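Local coordinates for protein epoxide hydrolase (Aspergillus niger, PDB 3G02) that probably hydrolyses epoxides to vicinal diols, acting as an alpha/beta-hydrolase-fold enzyme in a form evolved for enantioselectivity, at residues I92-F103 with R172-F183. The protein carries 9 engineered substitutions. Residues are numbered along the deposited sequence; the frame is centred on the assembly and turned at random.
Sequences IEGLTIHFAALF and RVVDQLMKDLGF
Ile92 leans onto helix 167-180 with both branches: CD1 lies 3.8 Å from CB of Leu177, the two side chains crossing at about a right angle, while CG2 rests 4.0 Å from CG of Gln176. In the type I' turn from Ile92 to Leu95 that joins two antiparallel strands into a hairpin, Glu93 meets Arg172. The arginine, bent at chi3 (60°), presents its guanidinium side-on: NE of Arg172 donates to OE2 of Glu93 at 2.7 Å, and NH2 of Arg172 to OE1 of Glu93 at 2.9 Å. Both bonds are nearly straight and use syn lone pairs, with the two planes only 11° apart. Farther along, Ile97 sets CG1 3.8 Å from CG1 of Val173. Phe99 then brings CE1 to 3.7 Å from CD1 of Leu177, and its CZ approaches Leu181. Beyond the strand, Phe103 touches Leu181 CD2 through CZ at 3.9 Å and meets Phe183 edge to edge. Between the two residues that Phe103 reaches, Gly182, at positive phi, forms a Schellman motif. The contact thus seats a helix of the alpha/beta hydrolase fold on its sheet through apolar side chains, while the paired bonds between nearly coplanar groups fix the guanidinium's rotation and tie hairpin to helix.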
loop_
_atom_site.group_PDB
_atom_site.type_symbol
_atom_site.label_atom_id
_atom_site.label_comp_id
_atom_site.label_asym_id
_atom_site.label_seq_id
_atom_site.Cartn_x
_atom_site.Cartn_y
_atom_site.Cartn_z
ATOM N N ILE A 92 30.458 -9.494 3.793
ATOM C CA ILE A 92 30.191 -10.560 2.844
ATOM C C ILE A 92 29.729 -9.908 1.548
ATOM O O ILE A 92 28.745 -9.166 1.538
ATOM C CB ILE A 92 29.128 -11.553 3.381
ATOM C CG1 ILE A 92 29.676 -12.306 4.600
ATOM C CG2 ILE A 92 28.712 -12.537 2.293
ATOM C CD1 ILE A 92 28.609 -12.920 5.485
ATOM N N GLU A 93 30.466 -10.167 0.467
ATOM C CA GLU A 93 30.179 -9.590 -0.855
ATOM C C GLU A 93 30.031 -8.062 -0.826
ATOM O O GLU A 93 29.204 -7.495 -1.539
ATOM C CB GLU A 93 28.942 -10.255 -1.481
ATOM C CG GLU A 93 29.127 -11.738 -1.766
ATOM C CD GLU A 93 27.876 -12.423 -2.287
ATOM O OE1 GLU A 93 26.951 -11.733 -2.778
ATOM O OE2 GLU A 93 27.825 -13.666 -2.211
ATOM N N GLY A 94 30.830 -7.407 0.013
ATOM C CA GLY A 94 30.799 -5.954 0.129
ATOM C C GLY A 94 29.676 -5.425 1.006
ATOM O O GLY A 94 29.544 -4.211 1.180
ATOM N N LEU A 95 28.862 -6.326 1.551
ATOM C CA LEU A 95 27.791 -5.934 2.466
ATOM C C LEU A 95 28.236 -6.132 3.902
ATOM O O LEU A 95 28.882 -7.130 4.222
ATOM C CB LEU A 95 26.520 -6.752 2.212
ATOM C CG LEU A 95 25.915 -6.773 0.803
ATOM C CD1 LEU A 95 24.700 -7.682 0.760
ATOM C CD2 LEU A 95 25.556 -5.376 0.326
ATOM N N THR A 96 27.899 -5.177 4.760
ATOM C CA THR A 96 28.102 -5.335 6.194
ATOM C C THR A 96 26.972 -6.209 6.724
ATOM O O THR A 96 25.805 -5.823 6.661
ATOM C CB THR A 96 28.112 -3.977 6.915
ATOM O OG1 THR A 96 29.200 -3.183 6.418
ATOM C CG2 THR A 96 28.273 -4.158 8.423
ATOM N N ILE A 97 27.318 -7.396 7.212
ATOM C CA ILE A 97 26.321 -8.299 7.777
ATOM C C ILE A 97 26.450 -8.328 9.288
ATOM O O ILE A 97 27.445 -8.809 9.832
ATOM C CB ILE A 97 26.405 -9.728 7.176
ATOM C CG1 ILE A 97 26.208 -9.682 5.651
ATOM C CG2 ILE A 97 25.392 -10.670 7.840
ATOM C CD1 ILE A 97 24.914 -8.987 5.185
ATOM N N HIS A 98 25.434 -7.782 9.947
ATOM C CA HIS A 98 25.313 -7.792 11.393
ATOM C C HIS A 98 24.733 -9.130 11.860
ATOM O O HIS A 98 23.908 -9.739 11.171
ATOM C CB HIS A 98 24.417 -6.623 11.821
ATOM C CG HIS A 98 23.901 -6.728 13.220
ATOM N ND1 HIS A 98 22.709 -7.348 13.527
ATOM C CD2 HIS A 98 24.413 -6.289 14.392
ATOM C CE1 HIS A 98 22.513 -7.291 14.833
ATOM N NE2 HIS A 98 23.532 -6.654 15.381
ATOM N N PHE A 99 25.178 -9.595 13.024
ATOM C CA PHE A 99 24.561 -10.762 13.648
ATOM C C PHE A 99 24.724 -10.742 15.152
ATOM O O PHE A 99 25.716 -10.231 15.670
ATOM C CB PHE A 99 25.073 -12.092 13.055
ATOM C CG PHE A 99 26.564 -12.305 13.175
ATOM C CD1 PHE A 99 27.432 -11.795 12.213
ATOM C CD2 PHE A 99 27.089 -13.059 14.222
ATOM C CE1 PHE A 99 28.809 -12.008 12.309
ATOM C CE2 PHE A 99 28.463 -13.272 14.328
ATOM C CZ PHE A 99 29.321 -12.751 13.369
ATOM N N ALA A 100 23.718 -11.269 15.848
ATOM C CA ALA A 100 23.825 -11.569 17.266
ATOM C C ALA A 100 24.128 -13.056 17.373
ATOM O O ALA A 100 23.810 -13.834 16.469
ATOM C CB ALA A 100 22.527 -11.237 17.982
ATOM N N ALA A 101 24.756 -13.464 18.473
ATOM C CA ALA A 101 25.117 -14.868 18.626
ATOM C C ALA A 101 25.324 -15.281 20.067
ATOM O O ALA A 101 25.737 -14.479 20.897
ATOM C CB ALA A 101 26.379 -15.185 17.825
ATOM N N LEU A 102 25.027 -16.549 20.340
ATOM C CA LEU A 102 25.566 -17.226 21.510
ATOM C C LEU A 102 26.418 -18.364 20.981
ATOM O O LEU A 102 25.902 -19.305 20.380
ATOM C CB LEU A 102 24.462 -17.776 22.417
ATOM C CG LEU A 102 23.573 -16.789 23.177
ATOM C CD1 LEU A 102 22.539 -17.575 23.973
ATOM C CD2 LEU A 102 24.363 -15.869 24.098
ATOM N N PHE A 103 27.730 -18.250 21.179
ATOM C CA PHE A 103 28.652 -19.300 20.775
ATOM C C PHE A 103 28.992 -20.214 21.940
ATOM O O PHE A 103 29.318 -19.752 23.033
ATOM C CB PHE A 103 29.939 -18.710 20.196
ATOM C CG PHE A 103 29.754 -18.023 18.873
ATOM C CD1 PHE A 103 29.395 -18.748 17.741
ATOM C CD2 PHE A 103 29.952 -16.654 18.761
ATOM C CE1 PHE A 103 29.224 -18.110 16.512
ATOM C CE2 PHE A 103 29.788 -16.008 17.537
ATOM C CZ PHE A 103 29.427 -16.738 16.415
ATOM N N ARG A 172 22.613 -17.223 -0.152
ATOM C CA ARG A 172 24.056 -17.296 -0.351
ATOM C C ARG A 172 24.822 -16.531 0.740
ATOM O O ARG A 172 25.857 -16.993 1.224
ATOM C CB ARG A 172 24.429 -16.794 -1.748
ATOM C CG ARG A 172 25.888 -17.039 -2.135
ATOM C CD ARG A 172 26.210 -16.480 -3.517
ATOM N NE ARG A 172 25.990 -15.037 -3.577
ATOM C CZ ARG A 172 24.964 -14.451 -4.192
ATOM N NH1 ARG A 172 24.054 -15.182 -4.827
ATOM N NH2 ARG A 172 24.852 -13.131 -4.168
ATOM N N VAL A 173 24.298 -15.373 1.139
ATOM C CA VAL A 173 24.890 -14.584 2.224
ATOM C C VAL A 173 24.849 -15.329 3.568
ATOM O O VAL A 173 25.841 -15.348 4.298
ATOM C CB VAL A 173 24.224 -13.186 2.349
ATOM C CG1 VAL A 173 24.659 -12.477 3.629
ATOM C CG2 VAL A 173 24.560 -12.330 1.127
ATOM N N VAL A 174 23.707 -15.934 3.889
ATOM C CA VAL A 174 23.563 -16.682 5.142
ATOM C C VAL A 174 24.516 -17.882 5.167
ATOM O O VAL A 174 25.213 -18.104 6.159
ATOM C CB VAL A 174 22.100 -17.122 5.391
ATOM C CG1 VAL A 174 21.996 -18.035 6.612
ATOM C CG2 VAL A 174 21.201 -15.905 5.581
ATOM N N ASP A 175 24.555 -18.627 4.065
ATOM C CA ASP A 175 25.455 -19.775 3.940
ATOM C C ASP A 175 26.916 -19.350 4.104
ATOM O O ASP A 175 27.688 -20.017 4.800
ATOM C CB ASP A 175 25.243 -20.486 2.602
ATOM C CG ASP A 175 26.239 -21.612 2.372
ATOM O OD1 ASP A 175 26.094 -22.684 2.998
ATOM O OD2 ASP A 175 27.152 -21.421 1.541
ATOM N N GLN A 176 27.291 -18.235 3.477
ATOM C CA GLN A 176 28.658 -17.721 3.588
ATOM C C GLN A 176 28.995 -17.320 5.025
ATOM O O GLN A 176 30.101 -17.577 5.506
ATOM C CB GLN A 176 28.889 -16.546 2.629
ATOM C CG GLN A 176 30.364 -16.170 2.446
ATOM C CD GLN A 176 31.229 -17.351 2.020
ATOM O OE1 GLN A 176 30.964 -17.999 1.005
ATOM N NE2 GLN A 176 32.267 -17.637 2.800
ATOM N N LEU A 177 28.040 -16.696 5.710
ATOM C CA LEU A 177 28.227 -16.322 7.105
ATOM C C LEU A 177 28.527 -17.551 7.954
ATOM O O LEU A 177 29.476 -17.546 8.739
ATOM C CB LEU A 177 26.991 -15.590 7.643
ATOM C CG LEU A 177 26.973 -15.294 9.147
ATOM C CD1 LEU A 177 28.081 -14.331 9.553
ATOM C CD2 LEU A 177 25.609 -14.750 9.558
ATOM N N MET A 178 27.719 -18.597 7.787
ATOM C CA MET A 178 27.894 -19.827 8.559
ATOM C C MET A 178 29.236 -20.493 8.256
ATOM O O MET A 178 29.905 -20.983 9.165
ATOM C CB MET A 178 26.724 -20.789 8.339
ATOM C CG MET A 178 25.381 -20.274 8.876
ATOM S SD MET A 178 25.439 -19.844 10.626
ATOM C CE MET A 178 25.008 -21.408 11.386
ATOM N N LYS A 179 29.640 -20.479 6.986
ATOM C CA LYS A 179 30.953 -21.006 6.603
ATOM C C LYS A 179 32.090 -20.191 7.223
ATOM O O LYS A 179 33.056 -20.754 7.756
ATOM C CB LYS A 179 31.088 -21.066 5.080
ATOM C CG LYS A 179 30.306 -22.200 4.458
ATOM C CD LYS A 179 30.272 -22.114 2.943
ATOM C CE LYS A 179 29.625 -23.357 2.352
ATOM N NZ LYS A 179 29.258 -23.183 0.915
ATOM N N ASP A 180 31.963 -18.867 7.164
ATOM C CA ASP A 180 32.936 -17.952 7.761
ATOM C C ASP A 180 33.117 -18.171 9.260
ATOM O O ASP A 180 34.221 -18.011 9.788
ATOM C CB ASP A 180 32.530 -16.499 7.507
ATOM C CG ASP A 180 32.772 -16.061 6.075
ATOM O OD1 ASP A 180 33.271 -16.869 5.263
ATOM O OD2 ASP A 180 32.442 -14.900 5.762
ATOM N N LEU A 181 32.027 -18.529 9.937
ATOM C CA LEU A 181 32.053 -18.764 11.379
ATOM C C LEU A 181 32.543 -20.168 11.726
ATOM O O LEU A 181 32.635 -20.520 12.905
ATOM C CB LEU A 181 30.674 -18.501 11.996
ATOM C CG LEU A 181 30.221 -17.040 12.038
ATOM C CD1 LEU A 181 28.758 -16.955 12.452
ATOM C CD2 LEU A 181 31.094 -16.214 12.972
ATOM N N GLY A 182 32.845 -20.957 10.694
ATOM C CA GLY A 182 33.456 -22.281 10.850
ATOM C C GLY A 182 32.519 -23.462 10.706
ATOM O O GLY A 182 32.846 -24.578 11.129
ATOM N N PHE A 183 31.356 -23.238 10.097
ATOM C CA PHE A 183 30.328 -24.273 10.049
ATOM C C PHE A 183 30.131 -24.914 8.671
ATOM O O PHE A 183 29.065 -25.451 8.374
ATOM C CB PHE A 183 29.000 -23.737 10.604
ATOM C CG PHE A 183 29.130 -23.024 11.925
ATOM C CD1 PHE A 183 29.877 -23.572 12.972
ATOM C CD2 PHE A 183 28.480 -21.811 12.132
ATOM C CE1 PHE A 183 29.983 -22.911 14.195
ATOM C CE2 PHE A 183 28.579 -21.141 13.350
ATOM C CZ PHE A 183 29.329 -21.690 14.386
#